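PDB 3CNE: putative protease I, which binds flavin derivatives such as lumichrome, riboflavin, FMN and FAD, and may act as a flavin store, apparently without proteolytic or chaperone activity. Local coordinates for residues A2-V10 / F25-V34; D118-A129 / N140-D151. All coordinates share one frame; numbering follows the deposited sequence.

In the fold
Both contacts belong to the α/β fold of the DJ-1/PfpI family and reach the same mixed sheet, on opposite sides of the chain's centre. Interaction 1 comes first along the chain and closes before interaction 2 opens; it pairs the parallel strands 4-9 and 31-36, which helix 15-27 connects. Interaction 2 lies toward the other border, where strand 148-151 is outermost; strands 69-73, 106-110 and 154-157 run between. The centres are about 22 Å apart and the nearest atoms about 9 Å. The zinc ion held by Cys74 and Cys111 is about 12 Å from the side chains of both Ala9 and Ala129. Interaction 1 reaches the second subunit; the side chain of Lys147 in interaction 2 is about 7 Å from FMN.

Interaction 1: residues A2-V10 / F25-V34; sequences AKKVAVLAV and FFENGISYKV
Tyr32 meets strand 4-9 with its CB rather than its ring: CB lies 3.9 Å from Val5 CB, chi1 of 65° sets CG between the backbone N and the carbonyl carbon, and the ring leads away from the strand; the side chain also touches Leu22 of helix 15-27 and, on the second subunit, Ser47. The aromatic contact with Val5 and Val7 comes instead from Phe25, in the last turn of the helix. Val5 CG2 sits over one face of that ring, offset toward the rim, and CG1 approaches CE2 at 3.9 Å; Val7 CG2 reaches the same CE2 at the ring edge, 4.0 Å away. Val5 CG2 also touches Ile30 CG2 at 3.7 Å, a methyl-to-methyl contact just after the Schellman motif in which Gly29, with positive phi, ends the helix. This is a β-α-β unit, its two strands adjacent and parallel, with axes 20° apart. Val5 N donates to Ser31 O, Val5 O accepts from Lys33 N, and Val7 N closes on Lys33 O at 2.9 Å, nearly straight at 170°. Further along, Val34 CG2 packs on Val7 CB and its CG1 on Ala9 CB. Leu174 adds to the cover of Val5 and Phe25.

Interaction 2: residues D118-A129 / N140-D151; sequences DFTGITKGKKVA and NGIATDEKSEID
Gly141 fits closely against the turn that leads into strand 127-129: its CA is 3.3 Å from Thr123 O and 3.4 Å from Lys126 O, leaving little room for a side chain. Beside it the buried Asp118, near the end of helix 113-119, turns its carboxylate to the backbone of the partner segment. With CG anti to the backbone N (chi1 174°), OD2 takes Asn140 N at 3.0 Å from above the carboxylate plane, and it also accepts from Gln139 N. Were Asp118 replaced by an alanine, the backbone N-H groups of Gln139 and Asn140 would probably lose this acceptor, and the start of segment 140-151 would be less firmly held to the helix end. From this point strands 127-129 and 142-144 run as a small parallel sheet, separate from the main one: Ile142 N donates to Lys126 O, Val128 N to Ile142 O, and Thr144 N to Val128 O. Strand 148-151, the antiparallel border strand of the main sheet, flanks this pair and meets it largely through the side chains of Glu149 and Asp151. Asp151 OD2 receives Lys127 N on its anti lone pair, 2.8 Å away and almost straight at 172°. Glu149 lays CG against Ala129 N at 3.7 Å, while its OE2 accepts from Thr144 OG1, which in turn accepts from Glu146 N in an ST turn. The lysine side is looser. Lys126 NZ and Asp151 OD1 stay 4.6 Å apart, bridged by a water, and exposed Lys127 rests its CG on Ile142 CG2 and Thr144 CG2.

Interaction 1: residues A2-V10 / F25-V34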
loop_
_atom_site.group_PDB
_atom_site.type_symbol
_atom_site.label_atom_id
_atom_site.label_comp_id
_atom_site.label_asym_id
_atom_site.label_seq_id
_atom_site.Cartn_x
_atom_site.Cartn_y
_atom_site.Cartn_z
ATOM N N ALA A 2 21.026 -4.142 11.842
ATOM C CA ALA A 2 20.765 -4.845 13.128
ATOM C C ALA A 2 19.736 -5.948 12.883
ATOM O O ALA A 2 20.082 -7.033 12.396
ATOM C CB ALA A 2 20.256 -3.855 14.193
ATOM N N LYS A 3 18.475 -5.646 13.202
ATOM C CA LYS A 3 17.379 -6.610 13.109
ATOM C C LYS A 3 16.960 -6.841 11.655
ATOM O O LYS A 3 17.042 -5.942 10.817
ATOM C CB LYS A 3 16.185 -6.140 13.943
ATOM C CG LYS A 3 16.533 -5.696 15.370
ATOM C CD LYS A 3 17.021 -6.846 16.229
ATOM C CE LYS A 3 16.944 -6.469 17.706
ATOM N NZ LYS A 3 15.534 -6.155 18.096
ATOM N N LYS A 4 16.541 -8.060 11.352
ATOM C CA LYS A 4 16.112 -8.383 9.996
ATOM C C LYS A 4 14.702 -8.991 10.021
ATOM O O LYS A 4 14.407 -9.803 10.878
ATOM C CB LYS A 4 17.116 -9.318 9.337
ATOM C CG LYS A 4 18.543 -8.786 9.406
ATOM C CD LYS A 4 19.471 -9.487 8.429
ATOM C CE LYS A 4 20.925 -9.048 8.650
ATOM N NZ LYS A 4 21.824 -9.627 7.595
ATOM N N VAL A 5 13.849 -8.563 9.088
ATOM C CA VAL A 5 12.443 -8.985 9.041
ATOM C C VAL A 5 12.223 -9.825 7.798
ATOM O O VAL A 5 12.587 -9.414 6.690
ATOM C CB VAL A 5 11.460 -7.751 8.971
ATOM C CG1 VAL A 5 10.025 -8.196 9.067
ATOM C CG2 VAL A 5 11.772 -6.733 10.067
ATOM N N ALA A 6 11.639 -11.004 7.965
ATOM C CA ALA A 6 11.147 -11.733 6.812
ATOM C C ALA A 6 9.687 -11.371 6.639
ATOM O O ALA A 6 8.856 -11.604 7.527
ATOM C CB ALA A 6 11.328 -13.249 6.988
ATOM N N VAL A 7 9.378 -10.772 5.487
ATOM C CA VAL A 7 8.021 -10.426 5.135
ATOM C C VAL A 7 7.424 -11.490 4.201
ATOM O O VAL A 7 7.986 -11.786 3.143
ATOM C CB VAL A 7 7.973 -9.036 4.466
ATOM C CG1 VAL A 7 6.537 -8.638 4.156
ATOM C CG2 VAL A 7 8.625 -7.992 5.401
ATOM N N LEU A 8 6.265 -12.030 4.582
ATOM C CA LEU A 8 5.583 -13.017 3.748
ATOM C C LEU A 8 4.406 -12.385 3.052
ATOM O O LEU A 8 3.492 -11.870 3.719
ATOM C CB LEU A 8 5.115 -14.199 4.588
ATOM C CG LEU A 8 6.106 -14.867 5.546
ATOM C CD1 LEU A 8 5.417 -16.044 6.247
ATOM C CD2 LEU A 8 7.359 -15.348 4.829
ATOM N N ALA A 9 4.446 -12.413 1.719
ATOM C CA ALA A 9 3.385 -11.864 0.883
ATOM C C ALA A 9 2.620 -12.992 0.189
ATOM O O ALA A 9 3.211 -13.786 -0.555
ATOM C CB ALA A 9 3.966 -10.869 -0.143
ATOM N N VAL A 10 1.328 -13.122 0.491
ATOM C CA VAL A 10 0.554 -14.180 -0.128
ATOM C C VAL A 10 0.142 -13.708 -1.535
ATOM O O VAL A 10 0.451 -12.600 -1.918
ATOM C CB VAL A 10 -0.660 -14.579 0.713
ATOM C CG1 VAL A 10 -0.168 -15.336 1.983
ATOM C CG2 VAL A 10 -1.561 -13.342 1.060
ATOM N N PHE A 25 9.300 0.284 7.492
ATOM C CA PHE A 25 10.631 -0.311 7.640
ATOM C C PHE A 25 11.657 0.515 6.892
ATOM O O PHE A 25 12.689 0.854 7.452
ATOM C CB PHE A 25 10.708 -1.767 7.130
ATOM C CG PHE A 25 9.831 -2.741 7.864
ATOM C CD1 PHE A 25 9.522 -2.572 9.208
ATOM C CD2 PHE A 25 9.342 -3.861 7.211
ATOM C CE1 PHE A 25 8.689 -3.489 9.883
ATOM C CE2 PHE A 25 8.528 -4.799 7.880
ATOM C CZ PHE A 25 8.197 -4.605 9.216
ATOM N N PHE A 26 11.351 0.853 5.637
ATOM C CA PHE A 26 12.283 1.568 4.774
ATOM C C PHE A 26 12.632 2.942 5.332
ATOM O O PHE A 26 13.801 3.343 5.349
ATOM C CB PHE A 26 11.750 1.690 3.334
ATOM C CG PHE A 26 12.812 2.073 2.363
ATOM C CD1 PHE A 26 13.735 1.135 1.932
ATOM C CD2 PHE A 26 12.943 3.380 1.931
ATOM C CE1 PHE A 26 14.771 1.493 1.067
ATOM C CE2 PHE A 26 13.983 3.745 1.052
ATOM C CZ PHE A 26 14.889 2.788 0.626
ATOM N N GLU A 27 11.612 3.655 5.797
ATOM C CA GLU A 27 11.806 4.996 6.334
ATOM C C GLU A 27 12.477 4.969 7.697
ATOM O O GLU A 27 13.077 5.962 8.095
ATOM C CB GLU A 27 10.489 5.799 6.340
ATOM C CG GLU A 27 10.031 6.128 4.894
ATOM C CD GLU A 27 8.787 7.005 4.783
ATOM O OE1 GLU A 27 8.046 7.143 5.791
ATOM O OE2 GLU A 27 8.535 7.526 3.655
ATOM N N ASN A 28 12.427 3.829 8.391
ATOM C CA ASN A 28 13.176 3.711 9.655
ATOM C C ASN A 28 14.471 2.917 9.586
ATOM O O ASN A 28 15.079 2.623 10.616
ATOM C CB ASN A 28 12.276 3.193 10.754
ATOM C CG ASN A 28 11.206 4.193 11.102
ATOM O OD1 ASN A 28 11.467 5.161 11.812
ATOM N ND2 ASN A 28 10.016 4.003 10.552
ATOM N N GLY A 29 14.882 2.580 8.370
ATOM C CA GLY A 29 16.120 1.832 8.130
ATOM C C GLY A 29 16.161 0.414 8.676
ATOM O O GLY A 29 17.226 -0.097 8.994
ATOM N N ILE A 30 15.009 -0.243 8.771
ATOM C CA ILE A 30 14.946 -1.614 9.277
ATOM C C ILE A 30 15.076 -2.536 8.076
ATOM O O ILE A 30 14.392 -2.359 7.055
ATOM C CB ILE A 30 13.591 -1.872 10.033
ATOM C CG1 ILE A 30 13.516 -1.052 11.328
ATOM C CG2 ILE A 30 13.399 -3.364 10.317
ATOM C CD1 ILE A 30 12.055 -0.664 11.705
ATOM N N SER A 31 15.962 -3.516 8.187
ATOM C CA SER A 31 16.230 -4.424 7.097
ATOM C C SER A 31 15.110 -5.458 6.925
ATOM O O SER A 31 14.650 -6.038 7.904
ATOM C CB SER A 31 17.553 -5.150 7.377
ATOM O OG SER A 31 17.820 -6.066 6.342
ATOM N N TYR A 32 14.722 -5.728 5.682
ATOM C CA TYR A 32 13.690 -6.720 5.406
ATOM C C TYR A 32 13.895 -7.374 4.059
ATOM O O TYR A 32 14.548 -6.813 3.205
ATOM C CB TYR A 32 12.297 -6.090 5.490
ATOM C CG TYR A 32 12.048 -5.038 4.419
ATOM C CD1 TYR A 32 11.579 -5.390 3.159
ATOM C CD2 TYR A 32 12.337 -3.700 4.667
ATOM C CE1 TYR A 32 11.379 -4.420 2.165
ATOM C CE2 TYR A 32 12.131 -2.724 3.708
ATOM C CZ TYR A 32 11.663 -3.086 2.465
ATOM O OH TYR A 32 11.485 -2.093 1.535
ATOM N N LYS A 33 13.311 -8.559 3.881
ATOM C CA LYS A 33 13.315 -9.284 2.613
ATOM C C LYS A 33 11.921 -9.843 2.443
ATOM O O LYS A 33 11.351 -10.349 3.400
ATOM C CB LYS A 33 14.333 -10.419 2.664
ATOM C CG LYS A 33 14.419 -11.245 1.394
ATOM C CD LYS A 33 15.619 -12.180 1.426
ATOM C CE LYS A 33 15.594 -13.074 0.197
ATOM N NZ LYS A 33 16.787 -14.011 0.111
ATOM N N VAL A 34 11.363 -9.716 1.237
ATOM C CA VAL A 34 9.975 -10.067 0.981
ATOM C C VAL A 34 9.923 -11.395 0.212
ATOM O O VAL A 34 10.508 -11.507 -0.880
ATOM C CB VAL A 34 9.196 -8.930 0.205
ATOM C CG1 VAL A 34 7.710 -9.281 0.109
ATOM C CG2 VAL A 34 9.364 -7.545 0.886
#

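Interaction 2: residues D118-A129 / N140-D151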
loop_
_atom_site.group_PDB
_atom_site.type_symbol
_atom_site.label_atom_id
_atom_site.label_comp_id
_atom_site.label_asym_id
_atom_site.label_seq_id
_atom_site.Cartn_x
_atom_site.Cartn_y
_atom_site.Cartn_z
ATOM N N ASP A 118 -2.306 -19.107 14.554
ATOM C CA ASP A 118 -3.044 -20.032 15.402
ATOM C C ASP A 118 -2.957 -21.463 14.901
ATOM O O ASP A 118 -2.754 -22.384 15.698
ATOM C CB ASP A 118 -4.520 -19.621 15.549
ATOM C CG ASP A 118 -5.364 -20.673 16.336
ATOM O OD1 ASP A 118 -5.027 -21.872 16.340
ATOM O OD2 ASP A 118 -6.386 -20.336 16.950
ATOM N N PHE A 119 -3.096 -21.635 13.585
ATOM C CA PHE A 119 -3.072 -22.953 12.948
ATOM C C PHE A 119 -1.842 -23.749 13.349
ATOM O O PHE A 119 -1.883 -24.982 13.416
ATOM C CB PHE A 119 -3.107 -22.822 11.410
ATOM C CG PHE A 119 -4.451 -22.425 10.841
ATOM C CD1 PHE A 119 -5.597 -22.440 11.614
ATOM C CD2 PHE A 119 -4.564 -22.101 9.488
ATOM C CE1 PHE A 119 -6.831 -22.100 11.070
ATOM C CE2 PHE A 119 -5.777 -21.759 8.930
ATOM C CZ PHE A 119 -6.921 -21.762 9.715
ATOM N N THR A 120 -0.739 -23.046 13.590
ATOM C CA THR A 120 0.511 -23.701 13.952
ATOM C C THR A 120 0.592 -23.935 15.465
ATOM O O THR A 120 1.505 -24.599 15.930
ATOM C CB THR A 120 1.760 -22.892 13.495
ATOM O OG1 THR A 120 1.901 -21.747 14.327
ATOM C CG2 THR A 120 1.625 -22.443 12.021
ATOM N N GLY A 121 -0.360 -23.400 16.221
ATOM C CA GLY A 121 -0.346 -23.540 17.676
ATOM C C GLY A 121 0.521 -22.553 18.457
ATOM O O GLY A 121 0.394 -22.450 19.679
ATOM N N ILE A 122 1.387 -21.807 17.765
ATOM C CA ILE A 122 2.348 -20.948 18.460
ATOM C C ILE A 122 1.677 -19.868 19.309
ATOM O O ILE A 122 2.319 -19.246 20.162
ATOM C CB ILE A 122 3.381 -20.297 17.497
ATOM C CG1 ILE A 122 2.668 -19.401 16.461
ATOM C CG2 ILE A 122 4.264 -21.379 16.863
ATOM C CD1 ILE A 122 3.602 -18.517 15.665
ATOM N N THR A 123 0.395 -19.631 19.052
ATOM C CA THR A 123 -0.327 -18.580 19.744
ATOM C C THR A 123 -0.885 -18.994 21.105
ATOM O O THR A 123 -1.565 -18.194 21.717
ATOM C CB THR A 123 -1.485 -18.011 18.884
ATOM O OG1 THR A 123 -2.385 -19.071 18.533
ATOM C CG2 THR A 123 -0.960 -17.343 17.607
ATOM N N LYS A 124 -0.617 -20.222 21.563
ATOM C CA LYS A 124 -1.179 -20.742 22.827
ATOM C C LYS A 124 -1.194 -19.650 23.897
ATOM O O LYS A 124 -0.147 -19.112 24.214
ATOM C CB LYS A 124 -0.373 -21.929 23.385
ATOM C CG LYS A 124 0.101 -22.980 22.379
ATOM C CD LYS A 124 -0.838 -24.202 22.311
ATOM C CE LYS A 124 -0.416 -25.177 21.228
ATOM N NZ LYS A 124 -1.549 -26.115 20.873
ATOM N N GLY A 125 -2.381 -19.323 24.406
ATOM C CA GLY A 125 -2.545 -18.397 25.539
ATOM C C GLY A 125 -2.245 -16.921 25.312
ATOM O O GLY A 125 -2.221 -16.139 26.267
ATOM N N LYS A 126 -2.029 -16.520 24.058
ATOM C CA LYS A 126 -1.717 -15.119 23.766
ATOM C C LYS A 126 -2.920 -14.429 23.185
ATOM O O LYS A 126 -3.680 -15.030 22.411
ATOM C CB LYS A 126 -0.555 -14.990 22.770
ATOM C CG LYS A 126 0.741 -15.677 23.189
ATOM C CD LYS A 126 1.427 -14.938 24.340
ATOM C CE LYS A 126 2.414 -15.853 25.024
ATOM N NZ LYS A 126 2.991 -15.231 26.228
ATOM N N LYS A 127 -3.084 -13.161 23.553
ATOM C CA LYS A 127 -4.113 -12.325 22.967
ATOM C C LYS A 127 -3.718 -11.932 21.557
ATOM O O LYS A 127 -2.566 -11.557 21.305
ATOM C CB LYS A 127 -4.361 -11.088 23.821
ATOM C CG LYS A 127 -5.274 -11.378 25.020
ATOM C CD LYS A 127 -5.276 -10.214 26.007
ATOM C CE LYS A 127 -3.928 -10.099 26.715
ATOM N NZ LYS A 127 -3.754 -8.766 27.404
ATOM N N VAL A 128 -4.668 -12.048 20.643
ATOM C CA VAL A 128 -4.456 -11.648 19.253
ATOM C C VAL A 128 -5.625 -10.841 18.752
ATOM O O VAL A 128 -6.771 -11.058 19.167
ATOM C CB VAL A 128 -4.262 -12.850 18.281
ATOM C CG1 VAL A 128 -2.956 -13.584 18.553
ATOM C CG2 VAL A 128 -5.482 -13.813 18.301
ATOM N N ALA A 129 -5.325 -9.913 17.853
ATOM C CA ALA A 129 -6.340 -9.204 17.106
ATOM C C ALA A 129 -6.411 -9.873 15.738
ATOM O O ALA A 129 -5.394 -10.304 15.172
ATOM C CB ALA A 129 -5.997 -7.752 16.972
ATOM N N ASN A 140 -6.329 -21.643 19.695
ATOM C CA ASN A 140 -5.131 -21.690 20.532
ATOM C C ASN A 140 -4.848 -20.383 21.270
ATOM O O ASN A 140 -4.511 -20.397 22.456
ATOM C CB ASN A 140 -3.915 -22.129 19.722
ATOM C CG ASN A 140 -4.050 -23.554 19.216
ATOM O OD1 ASN A 140 -4.010 -23.812 18.001
ATOM N ND2 ASN A 140 -4.229 -24.485 20.134
ATOM N N GLY A 141 -4.975 -19.264 20.564
ATOM C CA GLY A 141 -4.783 -17.953 21.166
ATOM C C GLY A 141 -6.068 -17.437 21.772
ATOM O O GLY A 141 -7.064 -18.150 21.838
ATOM N N ILE A 142 -6.044 -16.186 22.198
ATOM C CA ILE A 142 -7.187 -15.532 22.806
ATOM C C ILE A 142 -7.613 -14.341 21.937
ATOM O O ILE A 142 -7.044 -13.264 22.048
ATOM C CB ILE A 142 -6.805 -15.048 24.241
ATOM C CG1 ILE A 142 -6.413 -16.256 25.109
ATOM C CG2 ILE A 142 -7.929 -14.198 24.872
ATOM C CD1 ILE A 142 -5.614 -15.914 26.364
ATOM N N ALA A 143 -8.611 -14.526 21.075
ATOM C CA ALA A 143 -9.017 -13.440 20.174
ATOM C C ALA A 143 -9.761 -12.340 20.912
ATOM O O ALA A 143 -10.662 -12.604 21.710
ATOM C CB ALA A 143 -9.868 -13.967 19.030
ATOM N N THR A 144 -9.386 -11.101 20.634
ATOM C CA THR A 144 -10.096 -9.957 21.193
ATOM C C THR A 144 -10.800 -9.173 20.086
ATOM O O THR A 144 -10.636 -9.468 18.895
ATOM C CB THR A 144 -9.166 -9.046 22.031
ATOM O OG1 THR A 144 -8.297 -8.314 21.175
ATOM C CG2 THR A 144 -8.321 -9.858 23.040
ATOM N N ASP A 145 -11.603 -8.190 20.488
ATOM C CA ASP A 145 -12.248 -7.261 19.557
ATOM C C ASP A 145 -11.415 -5.993 19.379
ATOM O O ASP A 145 -11.844 -5.057 18.710
ATOM C CB ASP A 145 -13.648 -6.859 20.057
ATOM C CG ASP A 145 -14.628 -8.024 20.114
ATOM O OD1 ASP A 145 -14.514 -8.988 19.319
ATOM O OD2 ASP A 145 -15.540 -7.948 20.972
ATOM N N GLU A 146 -10.230 -5.961 19.981
ATOM C CA GLU A 146 -9.351 -4.781 19.896
ATOM C C GLU A 146 -8.803 -4.560 18.490
ATOM O O GLU A 146 -8.748 -5.500 17.685
ATOM C CB GLU A 146 -8.207 -4.861 20.916
ATOM C CG GLU A 146 -8.674 -4.787 22.364
ATOM C CD GLU A 146 -9.633 -3.633 22.601
ATOM O OE1 GLU A 146 -9.188 -2.467 22.497
ATOM O OE2 GLU A 146 -10.828 -3.898 22.876
ATOM N N LYS A 147 -8.394 -3.308 18.234
ATOM C CA LYS A 147 -7.878 -2.864 16.943
ATOM C C LYS A 147 -6.525 -3.500 16.657
ATOM O O LYS A 147 -6.193 -3.784 15.502
ATOM C CB LYS A 147 -7.738 -1.337 16.901
ATOM C CG LYS A 147 -9.033 -0.556 16.712
ATOM C CD LYS A 147 -8.747 0.935 16.626
ATOM C CE LYS A 147 -10.000 1.781 16.697
ATOM N NZ LYS A 147 -10.624 1.929 15.361
ATOM N N SER A 148 -5.736 -3.678 17.720
ATOM C CA SER A 148 -4.503 -4.437 17.663
ATOM C C SER A 148 -4.220 -4.987 19.054
ATOM O O SER A 148 -4.820 -4.534 20.026
ATOM C CB SER A 148 -3.330 -3.599 17.150
ATOM O OG SER A 148 -3.173 -2.372 17.856
ATOM N N GLU A 149 -3.331 -5.974 19.114
ATOM C CA GLU A 149 -2.923 -6.631 20.350
ATOM C C GLU A 149 -1.433 -6.879 20.277
ATOM O O GLU A 149 -0.915 -7.362 19.254
ATOM C CB GLU A 149 -3.632 -7.981 20.547
ATOM C CG GLU A 149 -5.114 -7.885 20.930
ATOM C CD GLU A 149 -5.373 -7.281 22.328
ATOM O OE1 GLU A 149 -4.432 -7.096 23.121
ATOM O OE2 GLU A 149 -6.544 -7.010 22.641
ATOM N N ILE A 150 -0.748 -6.526 21.359
ATOM C CA ILE A 150 0.639 -6.882 21.530
ATOM C C ILE A 150 0.698 -7.746 22.777
ATOM O O ILE A 150 0.347 -7.308 23.866
ATOM C CB ILE A 150 1.559 -5.619 21.598
ATOM C CG1 ILE A 150 1.525 -4.890 20.248
ATOM C CG2 ILE A 150 3.003 -6.011 21.969
ATOM C CD1 ILE A 150 2.224 -3.549 20.247
ATOM N N ASP A 151 1.086 -8.996 22.586
ATOM C CA ASP A 151 1.149 -9.949 23.665
ATOM C C ASP A 151 2.325 -10.863 23.419
ATOM O O ASP A 151 2.308 -11.718 22.512
ATOM C CB ASP A 151 -0.165 -10.746 23.817
ATOM C CG ASP A 151 -0.240 -11.488 25.161
ATOM O OD1 ASP A 151 0.688 -11.299 25.962
ATOM O OD2 ASP A 151 -1.204 -12.239 25.426
HETATM O O HOH W 1 2.136 -12.940 27.433
HETATM O O HOH W 2 -0.979 -10.320 19.275
#